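Local coordinates for protein aerobactin synthase IucA (Klebsiella pneumoniae subsp. pneumoniae, PDB 5JM8) that probably catalyses an ATP-dependent ligation step in the assembly of the siderophore aerobactin, as an NRPS-independent siderophore (NIS) synthetase, at residues L198-L202 with W222-L226; P178-V184 with I249-A255; Y269-S273 with N351-P357; G191-H195 with M301-R305; E167-P171 with P261-S265. All coordinates share one frame; numbering follows the deposited sequence.

Contact 1: L198-L202 with W222-L226; sequences LQQRL and WLFPL
Q199 lies flat against the six-membered ring of W222. Its CB sits 3.9 Å from the centroid of that ring, 26° off the normal, a CH-pi contact over the face, and CG follows 3.5 Å from CZ2 of W222. With CG anti to the backbone N (chi1 -178°) and the chain extended, the amide crosses over the indole, its plane only 14° from that of the ring. Two contacts are apolar: L202 CD1 comes within 4.1 Å of W222 CE3, and its other methyl, CD2, is 4.2 Å from P225 CD. Separately, L202 CB makes a van der Waals contact with the carbonyl O of L223, at 3.6 Å. No hydrogen bond joins helix to strand here. The polar ends look elsewhere: W222 NE1 donates to the backbone O of D219, and Q199 NE2 to OD1 of D219 of the second subunit. Van der Waals and CH-pi forces thus hold helix 198-209 on strand 221-226, while the same glutamine takes part in the subunit interface.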
# COMPACT_ATOMS: atom_id res chain seq x y z
N LEU A 198 4.27 -32.84 9.57
CA LEU A 198 5.32 -32.04 10.18
C LEU A 198 6.38 -31.61 9.17
O LEU A 198 6.82 -30.46 9.17
CB LEU A 198 5.99 -32.81 11.32
CG LEU A 198 7.17 -32.10 11.98
CD1 LEU A 198 6.74 -30.77 12.58
CD2 LEU A 198 7.78 -33.00 13.04
N GLN A 199 6.78 -32.54 8.31
CA GLN A 199 7.77 -32.26 7.27
C GLN A 199 7.32 -31.10 6.40
O GLN A 199 8.12 -30.24 6.02
CB GLN A 199 7.99 -33.51 6.41
CG GLN A 199 9.05 -33.33 5.33
CD GLN A 199 9.23 -34.57 4.48
OE1 GLN A 199 8.52 -35.57 4.64
NE2 GLN A 199 10.19 -34.52 3.57
N GLN A 200 6.03 -31.07 6.10
CA GLN A 200 5.45 -30.08 5.20
C GLN A 200 5.31 -28.70 5.85
O GLN A 200 5.48 -27.69 5.17
CB GLN A 200 4.09 -30.57 4.71
CG GLN A 200 4.17 -31.74 3.74
CD GLN A 200 2.85 -32.48 3.60
OE1 GLN A 200 1.92 -32.28 4.38
NE2 GLN A 200 2.76 -33.35 2.60
N ARG A 201 5.00 -28.65 7.14
CA ARG A 201 4.90 -27.37 7.84
C ARG A 201 6.22 -26.62 7.81
O ARG A 201 6.28 -25.47 7.36
CB ARG A 201 4.48 -27.54 9.31
CG ARG A 201 2.98 -27.50 9.62
CD ARG A 201 2.24 -26.30 9.03
NE ARG A 201 1.98 -25.22 9.97
CZ ARG A 201 1.18 -25.30 11.03
NH1 ARG A 201 0.56 -26.44 11.33
NH2 ARG A 201 1.00 -24.24 11.81
N LEU A 202 7.27 -27.28 8.28
CA LEU A 202 8.59 -26.68 8.38
C LEU A 202 9.09 -26.25 7.01
O LEU A 202 9.83 -25.27 6.88
CB LEU A 202 9.57 -27.66 9.02
CG LEU A 202 9.15 -28.16 10.41
CD1 LEU A 202 10.12 -29.21 10.92
CD2 LEU A 202 9.05 -27.00 11.39
N TRP A 222 16.10 -31.30 7.45
CA TRP A 222 15.03 -30.31 7.50
C TRP A 222 15.47 -29.02 8.17
O TRP A 222 16.36 -29.02 9.03
CB TRP A 222 13.81 -30.86 8.24
CG TRP A 222 13.25 -32.13 7.67
CD1 TRP A 222 13.63 -32.74 6.51
CD2 TRP A 222 12.21 -32.93 8.23
NE1 TRP A 222 12.89 -33.88 6.32
CE2 TRP A 222 12.01 -34.02 7.36
CE3 TRP A 222 11.43 -32.83 9.38
CZ2 TRP A 222 11.05 -35.00 7.61
CZ3 TRP A 222 10.48 -33.81 9.63
CH2 TRP A 222 10.30 -34.88 8.74
N LEU A 223 14.84 -27.91 7.78
CA LEU A 223 15.08 -26.62 8.41
C LEU A 223 14.23 -26.49 9.67
O LEU A 223 13.03 -26.78 9.64
CB LEU A 223 14.79 -25.48 7.43
CG LEU A 223 15.65 -25.46 6.16
CD1 LEU A 223 15.14 -24.40 5.20
CD2 LEU A 223 17.11 -25.22 6.51
N PHE A 224 14.85 -26.04 10.75
CA PHE A 224 14.23 -26.02 12.07
C PHE A 224 14.41 -24.65 12.72
O PHE A 224 15.54 -24.26 13.03
CB PHE A 224 14.83 -27.13 12.93
CG PHE A 224 14.16 -27.30 14.26
CD1 PHE A 224 13.04 -28.12 14.38
CD2 PHE A 224 14.65 -26.68 15.39
CE1 PHE A 224 12.43 -28.29 15.61
CE2 PHE A 224 14.05 -26.84 16.61
CZ PHE A 224 12.93 -27.65 16.73
N PRO A 225 13.31 -23.91 12.94
CA PRO A 225 13.43 -22.54 13.45
C PRO A 225 13.69 -22.47 14.95
O PRO A 225 13.20 -23.31 15.70
CB PRO A 225 12.07 -21.93 13.11
CG PRO A 225 11.13 -23.08 13.20
CD PRO A 225 11.90 -24.28 12.71
N LEU A 226 14.46 -21.47 15.37
CA LEU A 226 14.78 -21.26 16.78
C LEU A 226 14.72 -19.79 17.18
O LEU A 226 14.90 -18.90 16.35
CB LEU A 226 16.18 -21.81 17.10
CG LEU A 226 16.31 -23.31 17.36
CD1 LEU A 226 16.56 -24.06 16.07
CD2 LEU A 226 17.42 -23.58 18.36

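Contact 2: P178-V184 with I249-A255; sequences PLRWFAV and IKDLGEA
The indole of W181 meets A255 twice, at its carbonyl O and its CB. With CG anti to the carbonyl carbon (chi1 -63°), it turns NE1 to A255 O, 3.0 Å away. This bond is bent, 140° at the hydrogen, and NE1 stands above the carbonyl plane. A water that accepts from L179 N also donates to A255 O. W181, A183 and A255 share a face; L252, in a bulge, reaches CD1 to A183 CB at 4.1 Å. On the opposite face, with R180 and D251, F182 presents its ring edge, at CE1, to D251 OD1, 3.4 Å off, and lays CD2 near CG2 of I249. D251 CG, anti to the backbone N (chi1 -173°), carries the carboxylate to F182 and R180. R180, extended from CG to NE, forms a salt bridge with it, though the modelled atoms are too close for details to be trusted. D251 OD1 also accepts from G253 N, an Asx turn leading into the classic beta bulge, where L252 and G253 both face W181: L252 N bonds to W181 O, W181 N to G253 O. Strand 177-185 is the middle of a three-stranded antiparallel sheet, flanked by 221-226 and 249-255; helices 228-235 and 238-246 pack on the R180, D251 and I249 side.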
# COMPACT_ATOMS: atom_id res chain seq x y z
N PRO A 178 15.39 -11.43 12.77
CA PRO A 178 15.11 -12.66 12.02
C PRO A 178 15.36 -13.88 12.90
O PRO A 178 16.11 -13.79 13.87
CB PRO A 178 16.10 -12.59 10.86
CG PRO A 178 17.27 -11.87 11.42
CD PRO A 178 16.71 -10.87 12.41
N LEU A 179 14.73 -15.01 12.57
CA LEU A 179 14.90 -16.22 13.36
C LEU A 179 16.28 -16.82 13.19
O LEU A 179 16.98 -16.52 12.23
CB LEU A 179 13.85 -17.27 12.98
CG LEU A 179 12.39 -16.94 13.25
CD1 LEU A 179 11.51 -18.10 12.83
CD2 LEU A 179 12.18 -16.60 14.72
N ARG A 180 16.67 -17.67 14.14
CA ARG A 180 17.85 -18.50 14.00
C ARG A 180 17.39 -19.83 13.41
O ARG A 180 16.27 -20.27 13.66
CB ARG A 180 18.54 -18.71 15.34
CG ARG A 180 19.84 -19.47 15.27
CD ARG A 180 20.51 -19.52 16.63
NE ARG A 180 21.81 -20.18 16.59
CZ ARG A 180 22.95 -19.57 16.28
NH1 ARG A 180 22.96 -18.28 15.96
NH2 ARG A 180 24.08 -20.26 16.29
N TRP A 181 18.26 -20.47 12.62
CA TRP A 181 17.86 -21.66 11.88
C TRP A 181 18.89 -22.79 11.96
O TRP A 181 20.09 -22.55 11.80
CB TRP A 181 17.62 -21.31 10.41
CG TRP A 181 16.48 -20.35 10.19
CD1 TRP A 181 16.55 -18.98 10.19
CD2 TRP A 181 15.12 -20.68 9.94
NE1 TRP A 181 15.31 -18.45 9.95
CE2 TRP A 181 14.41 -19.47 9.79
CE3 TRP A 181 14.42 -21.89 9.82
CZ2 TRP A 181 13.04 -19.43 9.53
CZ3 TRP A 181 13.06 -21.85 9.56
CH2 TRP A 181 12.39 -20.63 9.42
N PHE A 182 18.41 -24.00 12.21
CA PHE A 182 19.23 -25.20 12.17
C PHE A 182 18.79 -26.13 11.05
O PHE A 182 17.59 -26.34 10.85
CB PHE A 182 19.16 -25.98 13.49
CG PHE A 182 19.81 -25.29 14.66
CD1 PHE A 182 20.53 -24.12 14.51
CD2 PHE A 182 19.70 -25.84 15.93
CE1 PHE A 182 21.12 -23.50 15.60
CE2 PHE A 182 20.28 -25.23 17.02
CZ PHE A 182 20.99 -24.06 16.85
N ALA A 183 19.75 -26.68 10.32
CA ALA A 183 19.47 -27.81 9.44
C ALA A 183 19.59 -29.07 10.29
O ALA A 183 20.65 -29.33 10.87
CB ALA A 183 20.42 -27.85 8.26
N VAL A 184 18.50 -29.82 10.38
CA VAL A 184 18.41 -30.95 11.31
C VAL A 184 17.94 -32.22 10.62
O VAL A 184 16.98 -32.19 9.85
CB VAL A 184 17.45 -30.62 12.47
CG1 VAL A 184 17.40 -31.77 13.47
CG2 VAL A 184 17.86 -29.33 13.16
N ILE A 249 23.03 -31.99 13.14
CA ILE A 249 22.65 -30.59 13.25
C ILE A 249 23.70 -29.69 12.61
O ILE A 249 24.89 -29.82 12.88
CB ILE A 249 22.45 -30.17 14.72
CG1 ILE A 249 21.18 -30.81 15.28
CG2 ILE A 249 22.35 -28.63 14.83
CD1 ILE A 249 20.88 -30.48 16.74
N LYS A 250 23.23 -28.77 11.77
CA LYS A 250 24.08 -27.72 11.22
C LYS A 250 23.49 -26.36 11.59
O LYS A 250 22.31 -26.11 11.37
CB LYS A 250 24.21 -27.85 9.70
CG LYS A 250 25.08 -26.77 9.06
CD LYS A 250 25.17 -26.94 7.55
CE LYS A 250 26.04 -25.85 6.93
NZ LYS A 250 26.13 -25.97 5.45
N ASP A 251 24.33 -25.51 12.15
CA ASP A 251 23.92 -24.17 12.56
C ASP A 251 24.01 -23.19 11.38
O ASP A 251 25.10 -22.81 10.96
CB ASP A 251 24.80 -23.69 13.71
CG ASP A 251 24.33 -22.38 14.30
OD1 ASP A 251 23.36 -21.79 13.78
OD2 ASP A 251 24.93 -21.93 15.30
N LEU A 252 22.85 -22.78 10.88
CA LEU A 252 22.79 -21.90 9.71
C LEU A 252 22.81 -20.43 10.09
O LEU A 252 22.96 -19.55 9.24
CB LEU A 252 21.53 -22.21 8.88
CG LEU A 252 21.42 -23.64 8.35
CD1 LEU A 252 20.12 -23.83 7.58
CD2 LEU A 252 22.61 -23.99 7.46
N GLY A 253 22.65 -20.15 11.38
CA GLY A 253 22.65 -18.78 11.87
C GLY A 253 21.31 -18.10 11.72
O GLY A 253 20.29 -18.76 11.50
N GLU A 254 21.31 -16.78 11.86
CA GLU A 254 20.09 -15.99 11.70
C GLU A 254 19.83 -15.67 10.23
O GLU A 254 20.77 -15.43 9.47
CB GLU A 254 20.19 -14.69 12.50
CG GLU A 254 20.38 -14.89 13.99
CD GLU A 254 20.53 -13.59 14.74
OE1 GLU A 254 20.54 -12.52 14.08
OE2 GLU A 254 20.65 -13.63 15.98
N ALA A 255 18.56 -15.64 9.85
CA ALA A 255 18.19 -15.37 8.47
C ALA A 255 16.69 -15.14 8.32
O ALA A 255 15.89 -15.65 9.09
CB ALA A 255 18.62 -16.53 7.57
O HOH W 1 13.20 -15.11 10.31
O HOH W 2 20.97 -15.83 16.98

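Contact 3: Y269-S273 with N351-P357; sequences YCATS and NLLVDQP
N351 reaches across to S273, and its side chain makes the one direct hydrogen bond between the two loops. CB starts the path 3.3 Å from the backbone O of S273. CG, anti to the backbone N (chi1 -176°), then carries the amide between S273 and the ring of Y269. ND2 donates to S273 O at 2.7 Å, nearly straight at 167° and within the amide plane. The other branch, OD1, lies at the edge of the Y269 ring, 3.7 Å from CE1, with amide and ring planes almost perpendicular. OD1 also accepts a weak bond from L353 N, which helps fix the amide's rotation. A water completes the join: it accepts from ND2 of N351, donates to A271 O at 2.8 Å, is weakly bonded to L353 O, and is 2.6 Å from Y269 OH. Beyond it V354 CG2 packs 3.8 Å from A271 O, and P357 CB lies 4.2 Å from CB of A271. Two type I beta turns, C270-S273 and N351-V354, bridged by an asparagine and a water, thus meet at the ends of strands 267-269 and 345-350 of the large antiparallel sheet.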
# COMPACT_ATOMS: atom_id res chain seq x y z
N TYR A 269 5.71 -12.48 16.08
CA TYR A 269 4.80 -12.16 14.98
C TYR A 269 5.57 -11.69 13.74
O TYR A 269 6.49 -10.88 13.84
CB TYR A 269 3.80 -11.09 15.43
CG TYR A 269 3.00 -10.46 14.30
CD1 TYR A 269 2.04 -11.18 13.62
CD2 TYR A 269 3.21 -9.13 13.94
CE1 TYR A 269 1.30 -10.60 12.59
CE2 TYR A 269 2.48 -8.54 12.92
CZ TYR A 269 1.53 -9.28 12.25
OH TYR A 269 0.81 -8.69 11.24
N CYS A 270 5.18 -12.22 12.59
CA CYS A 270 5.70 -11.78 11.30
C CYS A 270 4.52 -11.57 10.35
O CYS A 270 3.81 -12.52 10.02
CB CYS A 270 6.70 -12.79 10.73
SG CYS A 270 7.41 -12.34 9.13
N ALA A 271 4.32 -10.33 9.92
CA ALA A 271 3.13 -9.93 9.18
C ALA A 271 2.92 -10.74 7.90
O ALA A 271 1.79 -10.93 7.46
CB ALA A 271 3.19 -8.44 8.85
N THR A 272 4.02 -11.21 7.32
CA THR A 272 3.98 -11.94 6.06
C THR A 272 3.95 -13.46 6.27
O THR A 272 3.83 -14.22 5.31
CB THR A 272 5.19 -11.59 5.18
OG1 THR A 272 6.40 -11.89 5.88
CG2 THR A 272 5.17 -10.11 4.82
N SER A 273 4.07 -13.88 7.53
CA SER A 273 4.07 -15.31 7.85
C SER A 273 2.66 -15.82 8.12
O SER A 273 1.91 -15.24 8.91
CB SER A 273 4.95 -15.58 9.06
OG SER A 273 4.83 -16.93 9.47
N ASN A 351 -1.85 -17.40 11.94
CA ASN A 351 -1.86 -15.95 11.78
C ASN A 351 -3.06 -15.51 10.97
O ASN A 351 -2.97 -15.30 9.76
CB ASN A 351 -0.57 -15.47 11.13
CG ASN A 351 -0.50 -13.96 11.04
OD1 ASN A 351 -1.19 -13.25 11.78
ND2 ASN A 351 0.33 -13.45 10.14
N LEU A 352 -4.19 -15.35 11.64
CA LEU A 352 -5.44 -14.99 10.98
C LEU A 352 -5.46 -13.53 10.54
O LEU A 352 -6.46 -13.04 10.03
CB LEU A 352 -6.62 -15.28 11.91
CG LEU A 352 -6.70 -16.72 12.44
CD1 LEU A 352 -7.76 -16.85 13.52
CD2 LEU A 352 -6.97 -17.70 11.32
N LEU A 353 -4.34 -12.84 10.75
CA LEU A 353 -4.18 -11.45 10.32
C LEU A 353 -3.23 -11.31 9.14
O LEU A 353 -2.88 -10.19 8.74
CB LEU A 353 -3.67 -10.60 11.49
CG LEU A 353 -4.59 -10.51 12.70
CD1 LEU A 353 -3.87 -9.83 13.84
CD2 LEU A 353 -5.86 -9.76 12.35
N VAL A 354 -2.82 -12.44 8.57
CA VAL A 354 -1.85 -12.43 7.47
C VAL A 354 -2.41 -11.72 6.25
O VAL A 354 -1.67 -11.08 5.50
CB VAL A 354 -1.42 -13.87 7.08
CG1 VAL A 354 -2.62 -14.67 6.55
CG2 VAL A 354 -0.29 -13.84 6.05
N ASP A 355 -3.72 -11.81 6.07
CA ASP A 355 -4.38 -11.25 4.89
C ASP A 355 -4.89 -9.82 5.11
O ASP A 355 -5.31 -9.16 4.16
CB ASP A 355 -5.53 -12.16 4.46
CG ASP A 355 -5.04 -13.50 3.92
OD1 ASP A 355 -3.94 -13.55 3.32
OD2 ASP A 355 -5.76 -14.51 4.09
N GLN A 356 -4.85 -9.35 6.36
CA GLN A 356 -5.05 -7.94 6.65
C GLN A 356 -4.18 -7.55 7.84
O GLN A 356 -4.66 -7.51 8.98
CB GLN A 356 -6.51 -7.61 6.94
CG GLN A 356 -6.76 -6.12 7.23
CD GLN A 356 -6.29 -5.21 6.11
OE1 GLN A 356 -5.17 -4.69 6.14
NE2 GLN A 356 -7.14 -5.00 5.12
N PRO A 357 -2.90 -7.27 7.59
CA PRO A 357 -1.97 -6.90 8.66
C PRO A 357 -2.24 -5.51 9.24
O PRO A 357 -1.69 -5.18 10.30
CB PRO A 357 -0.60 -6.95 7.96
CG PRO A 357 -0.90 -6.71 6.53
CD PRO A 357 -2.24 -7.34 6.28
O HOH W 3 -0.13 -10.35 9.47
O HOH W 4 1.36 -9.48 5.11

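Contact 4: G191-H195 with M301-R305; sequences GESLH and MRLAR
A strand-on-helix packing joins the end of strand 189-193 to helix 294-306, with a salt bridge beside an apolar core. E192 and R305 form the polar part: NH2 of R305 donates to OE2 of E192 at 2.9 Å, with 168° at the hydrogen. The carboxylate oxygen uses its anti lone pair, and it lies in the guanidinium plane, so the arginine is met at its edge. L194 closes on the same group from another direction, its CD2 over one guanidinium face 3.4 Å from NH1. The other methyl of that leucine, CD1, presses against CB of A304, at 3.5 Å. M301 adds its methyl to both parts: bent at chi2 and chi3, it puts CE 3.8 Å from E192 CG and 3.9 Å from L194 CG. The methionine methyl therefore touches the aliphatic stem of the glutamate as well as the leucine. E192 OE1 has a weak partner of its own in W330 NE1. Strand 189-193 pairs antiparallel with 329-334, E192 bonding through its backbone to W330, and just past the strand L194 to D328. Strand 191-193 and helix residues 301-305 run within 19° of parallel, and on another side R302 reaches strand 451-453 and makes a salt bridge with E466.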
# COMPACT_ATOMS: atom_id res chain seq x y z
N GLY A 191 7.70 -33.85 16.46
CA GLY A 191 6.65 -32.87 16.30
C GLY A 191 5.34 -33.46 15.82
O GLY A 191 5.16 -34.68 15.79
N GLU A 192 4.42 -32.58 15.43
CA GLU A 192 3.09 -32.98 15.01
C GLU A 192 2.44 -31.81 14.28
O GLU A 192 2.77 -30.66 14.55
CB GLU A 192 2.26 -33.40 16.23
CG GLU A 192 1.01 -34.19 15.90
CD GLU A 192 0.24 -34.60 17.15
OE1 GLU A 192 0.75 -34.35 18.27
OE2 GLU A 192 -0.86 -35.16 17.01
N SER A 193 1.54 -32.10 13.34
CA SER A 193 0.85 -31.04 12.62
C SER A 193 -0.44 -31.53 11.98
O SER A 193 -0.59 -32.72 11.68
CB SER A 193 1.77 -30.46 11.54
OG SER A 193 1.13 -29.40 10.85
N LEU A 194 -1.38 -30.60 11.76
CA LEU A 194 -2.64 -30.89 11.08
C LEU A 194 -2.62 -30.34 9.66
O LEU A 194 -1.82 -29.45 9.35
CB LEU A 194 -3.82 -30.30 11.86
CG LEU A 194 -4.12 -30.91 13.23
CD1 LEU A 194 -5.29 -30.18 13.88
CD2 LEU A 194 -4.41 -32.39 13.12
N HIS A 195 -3.48 -30.88 8.81
CA HIS A 195 -3.63 -30.42 7.43
C HIS A 195 -2.38 -30.74 6.61
O HIS A 195 -2.46 -31.42 5.59
CB HIS A 195 -3.93 -28.91 7.40
CG HIS A 195 -4.95 -28.49 8.41
ND1 HIS A 195 -6.23 -28.98 8.43
CD2 HIS A 195 -4.87 -27.62 9.45
CE1 HIS A 195 -6.90 -28.44 9.43
NE2 HIS A 195 -6.10 -27.60 10.06
N MET A 301 -3.05 -28.92 20.08
CA MET A 301 -3.41 -29.94 19.10
C MET A 301 -4.81 -30.47 19.40
O MET A 301 -5.63 -30.63 18.49
CB MET A 301 -2.41 -31.10 19.13
CG MET A 301 -0.99 -30.73 18.72
SD MET A 301 -0.86 -30.08 17.04
CE MET A 301 -1.53 -31.43 16.07
N ARG A 302 -5.07 -30.73 20.67
CA ARG A 302 -6.35 -31.25 21.13
C ARG A 302 -7.50 -30.33 20.72
O ARG A 302 -8.51 -30.79 20.19
CB ARG A 302 -6.33 -31.43 22.65
CG ARG A 302 -7.63 -31.96 23.24
CD ARG A 302 -7.46 -32.32 24.71
NE ARG A 302 -6.41 -33.31 24.90
CZ ARG A 302 -5.27 -33.10 25.57
NH1 ARG A 302 -5.03 -31.93 26.15
NH2 ARG A 302 -4.38 -34.08 25.67
N LEU A 303 -7.32 -29.04 20.95
CA LEU A 303 -8.31 -28.05 20.58
C LEU A 303 -8.42 -27.92 19.07
O LEU A 303 -9.50 -27.69 18.52
CB LEU A 303 -7.97 -26.69 21.21
CG LEU A 303 -8.96 -25.54 21.01
CD1 LEU A 303 -10.32 -25.88 21.61
CD2 LEU A 303 -8.41 -24.26 21.60
N ALA A 304 -7.28 -28.06 18.38
CA ALA A 304 -7.25 -27.93 16.93
C ALA A 304 -7.97 -29.09 16.25
O ALA A 304 -8.70 -28.89 15.27
CB ALA A 304 -5.81 -27.85 16.45
N ARG A 305 -7.76 -30.31 16.75
CA ARG A 305 -8.46 -31.48 16.22
C ARG A 305 -9.95 -31.40 16.54
O ARG A 305 -10.79 -31.84 15.75
CB ARG A 305 -7.88 -32.76 16.81
CG ARG A 305 -6.47 -33.07 16.36
CD ARG A 305 -5.99 -34.39 16.93
NE ARG A 305 -4.61 -34.67 16.54
CZ ARG A 305 -4.26 -35.18 15.37
NH1 ARG A 305 -5.18 -35.46 14.45
NH2 ARG A 305 -2.98 -35.40 15.10

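Contact 5: E167-P171 with P261-S265; sequences ERYLP and PTTSS. With ATP (adenosine-5'-triphosphate), chain I.
P171 meets the 261-265 loop with its ring carbons. CB lies 3.3 Å from the carbonyl O of P261, CG the same distance from O of T262, and CD 3.4 Å from OG of S265. P261 answers in kind, its CB 3.5 Å from the backbone O of Y169, so each proline rests on carbonyls of the other segment. L170 adds CD2 against OG of S265. No hydrogen bond crosses. The loop is shaped by a type I beta turn, T262 to S265, closed by S265 N to T262 O at 2.8 Å. Within it S264 OG, between the backbone N and the carbonyl carbon (chi1 53°), donates to O1G of the gamma-phosphate of ATP at 2.6 Å, though S264 is modelled too tightly against the phosphates for the details to be sure. K278, R349 and R266 also bond the nucleotide. T263 OG1 bonds to E142 and to Q429, itself a magnesium ligand. The contact thus sets the end of helix 163-169 against the turn between strands 258-261 and 267-269, with F177 of strand 177-185 lying on P261 and R168.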
# COMPACT_ATOMS: atom_id res chain seq x y z
N GLU A 167 16.60 -5.43 25.41
CA GLU A 167 16.40 -4.46 24.33
C GLU A 167 15.94 -5.12 23.03
O GLU A 167 15.26 -4.49 22.22
CB GLU A 167 17.69 -3.69 24.05
CG GLU A 167 18.01 -2.60 25.06
CD GLU A 167 19.20 -1.74 24.65
OE1 GLU A 167 19.87 -2.09 23.65
OE2 GLU A 167 19.46 -0.73 25.32
N ARG A 168 16.31 -6.38 22.84
CA ARG A 168 16.07 -7.06 21.57
C ARG A 168 14.92 -8.06 21.65
O ARG A 168 14.15 -8.20 20.70
CB ARG A 168 17.34 -7.77 21.10
CG ARG A 168 17.27 -8.30 19.67
CD ARG A 168 18.55 -9.01 19.25
NE ARG A 168 18.43 -9.57 17.91
CZ ARG A 168 19.30 -10.41 17.36
NH1 ARG A 168 19.10 -10.87 16.14
NH2 ARG A 168 20.37 -10.80 18.04
N TYR A 169 14.79 -8.74 22.78
CA TYR A 169 13.94 -9.92 22.87
C TYR A 169 12.62 -9.68 23.59
O TYR A 169 11.73 -10.54 23.57
CB TYR A 169 14.73 -11.05 23.54
CG TYR A 169 15.98 -11.43 22.76
CD1 TYR A 169 15.92 -11.63 21.39
CD2 TYR A 169 17.21 -11.56 23.39
CE1 TYR A 169 17.05 -11.97 20.66
CE2 TYR A 169 18.34 -11.89 22.67
CZ TYR A 169 18.26 -12.10 21.31
OH TYR A 169 19.37 -12.43 20.58
N LEU A 170 12.49 -8.52 24.23
CA LEU A 170 11.22 -8.10 24.81
C LEU A 170 10.53 -7.11 23.87
O LEU A 170 11.19 -6.53 23.00
CB LEU A 170 11.43 -7.47 26.18
CG LEU A 170 12.13 -8.33 27.23
CD1 LEU A 170 12.36 -7.51 28.48
CD2 LEU A 170 11.34 -9.59 27.55
N PRO A 171 9.21 -6.92 24.03
CA PRO A 171 8.49 -6.01 23.14
C PRO A 171 8.64 -4.54 23.50
O PRO A 171 8.33 -3.68 22.67
CB PRO A 171 7.03 -6.44 23.32
CG PRO A 171 6.98 -7.00 24.70
CD PRO A 171 8.30 -7.69 24.89
N PRO A 261 8.68 -9.63 18.85
CA PRO A 261 8.18 -10.20 20.10
C PRO A 261 6.89 -9.52 20.55
O PRO A 261 6.82 -8.29 20.54
CB PRO A 261 9.33 -9.96 21.10
CG PRO A 261 10.19 -8.91 20.47
CD PRO A 261 10.05 -9.10 19.00
N THR A 262 5.89 -10.31 20.92
CA THR A 262 4.60 -9.77 21.33
C THR A 262 4.56 -9.57 22.84
O THR A 262 5.57 -9.71 23.51
CB THR A 262 3.44 -10.69 20.89
OG1 THR A 262 3.51 -11.93 21.61
CG2 THR A 262 3.51 -10.97 19.40
N THR A 263 3.38 -9.23 23.36
CA THR A 263 3.20 -8.97 24.78
C THR A 263 3.78 -10.07 25.67
O THR A 263 4.22 -9.80 26.79
CB THR A 263 1.70 -8.81 25.13
OG1 THR A 263 0.93 -9.76 24.40
CG2 THR A 263 1.21 -7.40 24.79
N SER A 264 3.78 -11.30 25.17
CA SER A 264 4.23 -12.46 25.94
C SER A 264 5.70 -12.78 25.71
O SER A 264 6.22 -13.74 26.26
CB SER A 264 3.38 -13.68 25.61
OG SER A 264 3.36 -13.91 24.21
N SER A 265 6.34 -11.98 24.86
CA SER A 265 7.77 -12.10 24.56
C SER A 265 8.13 -13.40 23.82
O SER A 265 8.80 -13.36 22.79
CB SER A 265 8.61 -12.00 25.84
OG SER A 265 8.42 -10.75 26.47
PG ATP I . 0.88 -16.32 24.41
O1G ATP I . 1.90 -15.94 23.37
O2G ATP I . -0.35 -15.45 24.40
O3G ATP I . 0.57 -17.80 24.45
PB ATP I . 1.66 -16.83 27.17
O1B ATP I . 2.99 -16.57 27.82
O2B ATP I . 1.23 -18.26 26.88
O3B ATP I . 1.58 -15.93 25.82
PA ATP I . 0.33 -16.25 29.63
O1A ATP I . 0.93 -17.56 30.07
O2A ATP I . -1.12 -15.95 29.94
O3A ATP I . 0.51 -16.11 28.04
O5' ATP I . 1.19 -15.02 30.20
C5' ATP I . 0.78 -13.70 29.86
C4' ATP I . 1.96 -12.75 29.77
O4' ATP I . 1.45 -11.44 29.48
C3' ATP I . 2.76 -12.65 31.05
O3' ATP I . 4.16 -12.81 30.76
C2' ATP I . 2.48 -11.27 31.62
O2' ATP I . 3.66 -10.64 32.11
C1' ATP I . 1.91 -10.49 30.45
N9 ATP I . 0.77 -9.63 30.86
C8 ATP I . 0.75 -8.30 30.71
N7 ATP I . -0.41 -7.78 31.18
C5 ATP I . -1.15 -8.81 31.64
C6 ATP I . -2.49 -8.95 32.25
N6 ATP I . -3.25 -7.86 32.47
N1 ATP I . -2.89 -10.20 32.58
C2 ATP I . -2.13 -11.29 32.36
N3 ATP I . -0.90 -11.22 31.80
C4 ATP I . -0.37 -10.03 31.42

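From the N terminus, helix 163-169 opens contact 5, whose loop closes only at 261-265, beside the ATP. Within that span strand 177-185 opens contact 2, closed by 249-255, and contact 1, between 198-202 and 222-226, lies wholly inside both. Contacts 1 and 2 share the three-stranded sheet, and contact 2 is tied to contact 5 by the salt bridge of E254 with R168. Contact 4 starts at 191-195 and ends at 301-305, so it crosses contacts 2 and 5 while enclosing contact 1, which it meets through R201 and S193. Contact 3, from 269-273 to 351-357, follows contacts 1, 2 and 5 in series, crosses contact 4, and touches contact 5 through Y269 and T262.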